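Long-range contact in demethyldecarbamoylnovobiocin O-methyltransferase (Streptomyces caeruleus, PDB 2WK1), which transfers a methyl group from S-adenosyl-L-methionine to the 4-hydroxyl of the noviose sugar, the penultimate step in making the antibiotic novobiocin: residues A[196-204]-A[222-230]. Residues are numbered along the deposited sequence; the frame is centred on the assembly and turned at random.
With SAH (S-adenosyl-L-homocysteine), chain B; EDO (1,2-ethanediol), chain F.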
loop_
_atom_site.group_PDB
_atom_site.type_symbol
_atom_site.label_atom_id
_atom_site.label_comp_id
_atom_site.label_asym_id
_atom_site.label_seq_id
_atom_site.Cartn_x
_atom_site.Cartn_y
_atom_site.Cartn_z
ATOM N N GLY A 196 -28.232 -1.005 0.398
ATOM C CA GLY A 196 -29.476 -1.530 0.968
ATOM C C GLY A 196 -29.399 -3.025 1.216
ATOM O O GLY A 196 -28.378 -3.674 0.931
ATOM N N TRP A 197 -30.459 -3.573 1.792
ATOM C CA TRP A 197 -30.528 -4.988 2.007
ATOM C C TRP A 197 -30.653 -5.698 0.656
ATOM O O TRP A 197 -31.387 -5.236 -0.214
ATOM C CB TRP A 197 -31.737 -5.315 2.905
ATOM C CG TRP A 197 -31.662 -4.580 4.206
ATOM C CD1 TRP A 197 -32.507 -3.597 4.637
ATOM C CD2 TRP A 197 -30.663 -4.710 5.214
ATOM N NE1 TRP A 197 -32.098 -3.115 5.855
ATOM C CE2 TRP A 197 -30.966 -3.782 6.232
ATOM C CE3 TRP A 197 -29.540 -5.527 5.366
ATOM C CZ2 TRP A 197 -30.178 -3.646 7.379
ATOM C CZ3 TRP A 197 -28.755 -5.371 6.496
ATOM C CH2 TRP A 197 -29.070 -4.442 7.477
ATOM N N PHE A 198 -29.946 -6.811 0.477
ATOM C CA PHE A 198 -29.977 -7.520 -0.811
ATOM C C PHE A 198 -31.395 -7.861 -1.270
ATOM O O PHE A 198 -31.689 -7.785 -2.453
ATOM C CB PHE A 198 -29.160 -8.829 -0.782
ATOM C CG PHE A 198 -27.702 -8.642 -0.481
ATOM C CD1 PHE A 198 -27.028 -7.476 -0.840
ATOM C CD2 PHE A 198 -26.994 -9.656 0.150
ATOM C CE1 PHE A 198 -25.707 -7.329 -0.505
ATOM C CE2 PHE A 198 -25.663 -9.497 0.463
ATOM C CZ PHE A 198 -25.035 -8.332 0.150
ATOM N N LYS A 199 -32.285 -8.181 -0.337
ATOM C CA LYS A 199 -33.657 -8.544 -0.748
ATOM C C LYS A 199 -34.364 -7.361 -1.389
ATOM O O LYS A 199 -35.324 -7.555 -2.148
ATOM C CB LYS A 199 -34.470 -9.084 0.429
ATOM C CG LYS A 199 -34.704 -8.075 1.526
ATOM C CD LYS A 199 -35.553 -8.605 2.680
ATOM C CE LYS A 199 -35.728 -7.518 3.729
ATOM N NZ LYS A 199 -36.247 -8.073 5.016
ATOM N N ASP A 200 -33.931 -6.149 -1.060
ATOM C CA ASP A 200 -34.519 -4.920 -1.596
ATOM C C ASP A 200 -33.799 -4.428 -2.838
ATOM O O ASP A 200 -34.409 -3.832 -3.714
ATOM C CB ASP A 200 -34.417 -3.779 -0.575
ATOM C CG ASP A 200 -35.258 -4.004 0.665
ATOM O OD1 ASP A 200 -36.320 -4.650 0.537
ATOM O OD2 ASP A 200 -34.861 -3.491 1.746
ATOM N N THR A 201 -32.488 -4.627 -2.913
ATOM C CA THR A 201 -31.686 -4.032 -3.983
ATOM C C THR A 201 -31.439 -4.943 -5.187
ATOM O O THR A 201 -31.312 -4.456 -6.308
ATOM C CB THR A 201 -30.325 -3.580 -3.460
ATOM O OG1 THR A 201 -29.592 -4.731 -3.024
ATOM C CG2 THR A 201 -30.464 -2.573 -2.317
ATOM N N LEU A 202 -31.298 -6.247 -4.962
ATOM C CA LEU A 202 -30.852 -7.129 -6.047
ATOM C C LEU A 202 -31.910 -7.468 -7.105
ATOM O O LEU A 202 -31.567 -7.590 -8.268
ATOM C CB LEU A 202 -30.151 -8.394 -5.500
ATOM C CG LEU A 202 -28.921 -8.140 -4.608
ATOM C CD1 LEU A 202 -28.247 -9.468 -4.284
ATOM C CD2 LEU A 202 -27.951 -7.147 -5.280
ATOM N N PRO A 203 -33.188 -7.601 -6.710
ATOM C CA PRO A 203 -34.185 -7.900 -7.742
ATOM C C PRO A 203 -34.275 -6.853 -8.850
ATOM O O PRO A 203 -34.585 -7.226 -9.990
ATOM C CB PRO A 203 -35.491 -7.972 -6.940
ATOM C CG PRO A 203 -35.061 -8.449 -5.616
ATOM C CD PRO A 203 -33.765 -7.725 -5.365
ATOM N N THR A 204 -33.991 -5.595 -8.530
ATOM C CA THR A 204 -34.067 -4.491 -9.487
ATOM C C THR A 204 -32.716 -3.871 -9.852
ATOM O O THR A 204 -32.660 -2.877 -10.549
ATOM C CB THR A 204 -35.064 -3.390 -8.975
ATOM O OG1 THR A 204 -34.553 -2.787 -7.781
ATOM C CG2 THR A 204 -36.443 -3.999 -8.736
ATOM N N SER A 222 -28.806 -14.163 2.826
ATOM C CA SER A 222 -28.048 -13.274 1.986
ATOM C C SER A 222 -27.540 -13.998 0.761
ATOM O O SER A 222 -27.595 -13.469 -0.352
ATOM C CB SER A 222 -26.890 -12.668 2.758
ATOM O OG SER A 222 -27.342 -11.956 3.907
ATOM N N THR A 223 -27.038 -15.214 0.960
ATOM C CA THR A 223 -26.479 -16.000 -0.130
ATOM C C THR A 223 -27.564 -16.452 -1.096
ATOM O O THR A 223 -27.393 -16.360 -2.287
ATOM C CB THR A 223 -25.696 -17.210 0.438
ATOM O OG1 THR A 223 -24.711 -16.740 1.359
ATOM C CG2 THR A 223 -25.030 -18.020 -0.634
ATOM N N TRP A 224 -28.678 -16.914 -0.566
ATOM C CA TRP A 224 -29.797 -17.332 -1.399
ATOM C C TRP A 224 -30.312 -16.167 -2.233
ATOM O O TRP A 224 -30.559 -16.304 -3.434
ATOM C CB TRP A 224 -30.921 -17.922 -0.516
ATOM C CG TRP A 224 -32.026 -18.448 -1.360
ATOM C CD1 TRP A 224 -33.163 -17.794 -1.701
ATOM C CD2 TRP A 224 -32.057 -19.709 -2.045
ATOM N NE1 TRP A 224 -33.921 -18.582 -2.536
ATOM C CE2 TRP A 224 -33.261 -19.761 -2.763
ATOM C CE3 TRP A 224 -31.195 -20.801 -2.104
ATOM C CZ2 TRP A 224 -33.612 -20.868 -3.550
ATOM C CZ3 TRP A 224 -31.553 -21.902 -2.882
ATOM C CH2 TRP A 224 -32.747 -21.922 -3.590
ATOM N N ASP A 225 -30.474 -15.011 -1.602
ATOM C CA ASP A 225 -30.984 -13.838 -2.341
ATOM C C ASP A 225 -29.998 -13.354 -3.417
ATOM O O ASP A 225 -30.389 -12.898 -4.495
ATOM C CB ASP A 225 -31.323 -12.710 -1.383
ATOM C CG ASP A 225 -32.551 -13.031 -0.511
ATOM O OD1 ASP A 225 -33.306 -13.981 -0.836
ATOM O OD2 ASP A 225 -32.723 -12.331 0.502
ATOM N N THR A 226 -28.710 -13.527 -3.162
ATOM C CA THR A 226 -27.722 -13.180 -4.151
ATOM C C THR A 226 -27.789 -14.126 -5.339
ATOM O O THR A 226 -27.834 -13.695 -6.500
ATOM C CB THR A 226 -26.316 -13.184 -3.547
ATOM O OG1 THR A 226 -26.212 -12.169 -2.528
ATOM C CG2 THR A 226 -25.297 -12.911 -4.617
ATOM N N LEU A 227 -27.756 -15.432 -5.068
ATOM C CA LEU A 227 -27.794 -16.380 -6.173
ATOM C C LEU A 227 -29.090 -16.260 -6.998
ATOM O O LEU A 227 -29.072 -16.283 -8.227
ATOM C CB LEU A 227 -27.624 -17.814 -5.699
ATOM C CG LEU A 227 -26.213 -18.171 -5.241
ATOM C CD1 LEU A 227 -26.256 -19.463 -4.395
ATOM C CD2 LEU A 227 -25.297 -18.292 -6.451
ATOM N N THR A 228 -30.223 -16.189 -6.317
ATOM C CA THR A 228 -31.482 -16.205 -7.045
ATOM C C THR A 228 -31.583 -15.006 -7.996
ATOM O O THR A 228 -32.059 -15.135 -9.120
ATOM C CB THR A 228 -32.704 -16.268 -6.128
ATOM O OG1 THR A 228 -32.738 -15.186 -5.240
ATOM C CG2 THR A 228 -32.748 -17.526 -5.378
ATOM N N ASN A 229 -31.131 -13.850 -7.549
ATOM C CA ASN A 229 -31.258 -12.629 -8.349
ATOM C C ASN A 229 -30.123 -12.408 -9.333
ATOM O O ASN A 229 -30.346 -11.813 -10.381
ATOM C CB ASN A 229 -31.372 -11.433 -7.413
ATOM C CG ASN A 229 -32.719 -11.400 -6.729
ATOM O OD1 ASN A 229 -33.751 -11.215 -7.398
ATOM N ND2 ASN A 229 -32.736 -11.577 -5.411
ATOM N N LEU A 230 -28.899 -12.851 -8.996
ATOM C CA LEU A 230 -27.747 -12.527 -9.823
ATOM C C LEU A 230 -27.146 -13.670 -10.611
ATOM O O LEU A 230 -26.538 -13.422 -11.656
ATOM C CB LEU A 230 -26.648 -11.837 -9.015
ATOM C CG LEU A 230 -27.029 -10.528 -8.299
ATOM C CD1 LEU A 230 -25.837 -9.912 -7.616
ATOM C CD2 LEU A 230 -27.674 -9.506 -9.249
HETATM N N SAH B . -15.932 -8.906 1.191
HETATM C CA SAH B . -15.531 -8.136 2.417
HETATM C CB SAH B . -16.114 -8.798 3.667
HETATM C CG SAH B . -17.636 -8.772 3.723
HETATM S SD SAH B . -18.234 -8.812 5.417
HETATM C C SAH B . -14.042 -7.932 2.451
HETATM O O SAH B . -13.472 -7.698 3.523
HETATM O OXT SAH B . -13.423 -7.905 1.395
HETATM C "C5'" SAH B . -19.991 -9.128 5.164
HETATM C "C4'" SAH B . -20.721 -7.926 4.524
HETATM O "O4'" SAH B . -22.012 -8.382 4.051
HETATM C "C3'" SAH B . -20.959 -6.740 5.460
HETATM O "O3'" SAH B . -20.427 -5.515 4.923
HETATM C "C2'" SAH B . -22.497 -6.707 5.588
HETATM O "O2'" SAH B . -23.062 -5.405 5.756
HETATM C "C1'" SAH B . -22.970 -7.343 4.277
HETATM N N9 SAH B . -24.268 -8.021 4.288
HETATM C C8 SAH B . -24.488 -9.281 4.744
HETATM N N7 SAH B . -25.763 -9.665 4.491
HETATM C C5 SAH B . -26.354 -8.634 3.838
HETATM C C6 SAH B . -27.647 -8.404 3.245
HETATM N N6 SAH B . -28.588 -9.331 3.322
HETATM N N1 SAH B . -27.860 -7.238 2.625
HETATM C C2 SAH B . -26.896 -6.307 2.505
HETATM N N3 SAH B . -25.669 -6.430 3.023
HETATM C C4 SAH B . -25.371 -7.580 3.663
HETATM C C1 EDO F . -21.784 -16.104 0.175
HETATM O O1 EDO F . -22.698 -14.987 0.484
HETATM C C2 EDO F . -21.209 -16.862 1.388
HETATM O O2 EDO F . -19.847 -16.438 1.640
HETATM O O HOH W 1 -32.071 -9.177 -10.437
#
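S222 O, gripped by T226 N and T226 OG1 from opposite faces of its carbonyl plane, approaches the F198 ring obliquely, 3.9 Å from CD2. Here, in the Rossmann-like fold of a class I methyltransferase, the short helix 198-201 after strand 191-195 packs on helix 220-230 and the two share the adenine of S-adenosylhomocysteine. F198 N donates a hydrogen bond of 3.0 Å to adenine N1, and S222 OG donates one of 2.8 Å to N7, so the base is held at both of its rings. The F198 ring lies flat against one face of the base, with N1 over its centre; CG anti to the carbonyl carbon (chi1 -61°) brings the ring there. At its rim, CD2 also touches OG1 of T226, whose side chain packs on L213 and M215 of strand 210-215. Farther from the ligand, L202 lays CB against N229 CB at 3.8 Å, while CD1 touches T226 CA and, in another direction, L230 CD1. N229 is steadied by its own helix: ND2 donates to D225 O at 2.8 Å, a carbonyl that also accepts from N229 N. This leaves the amide oxygen facing P203. A water near L202 O and N229 O can link the two backbones, though other acceptors compete for its protons, and N229 OD1 lies 3.4 Å from P203 CA.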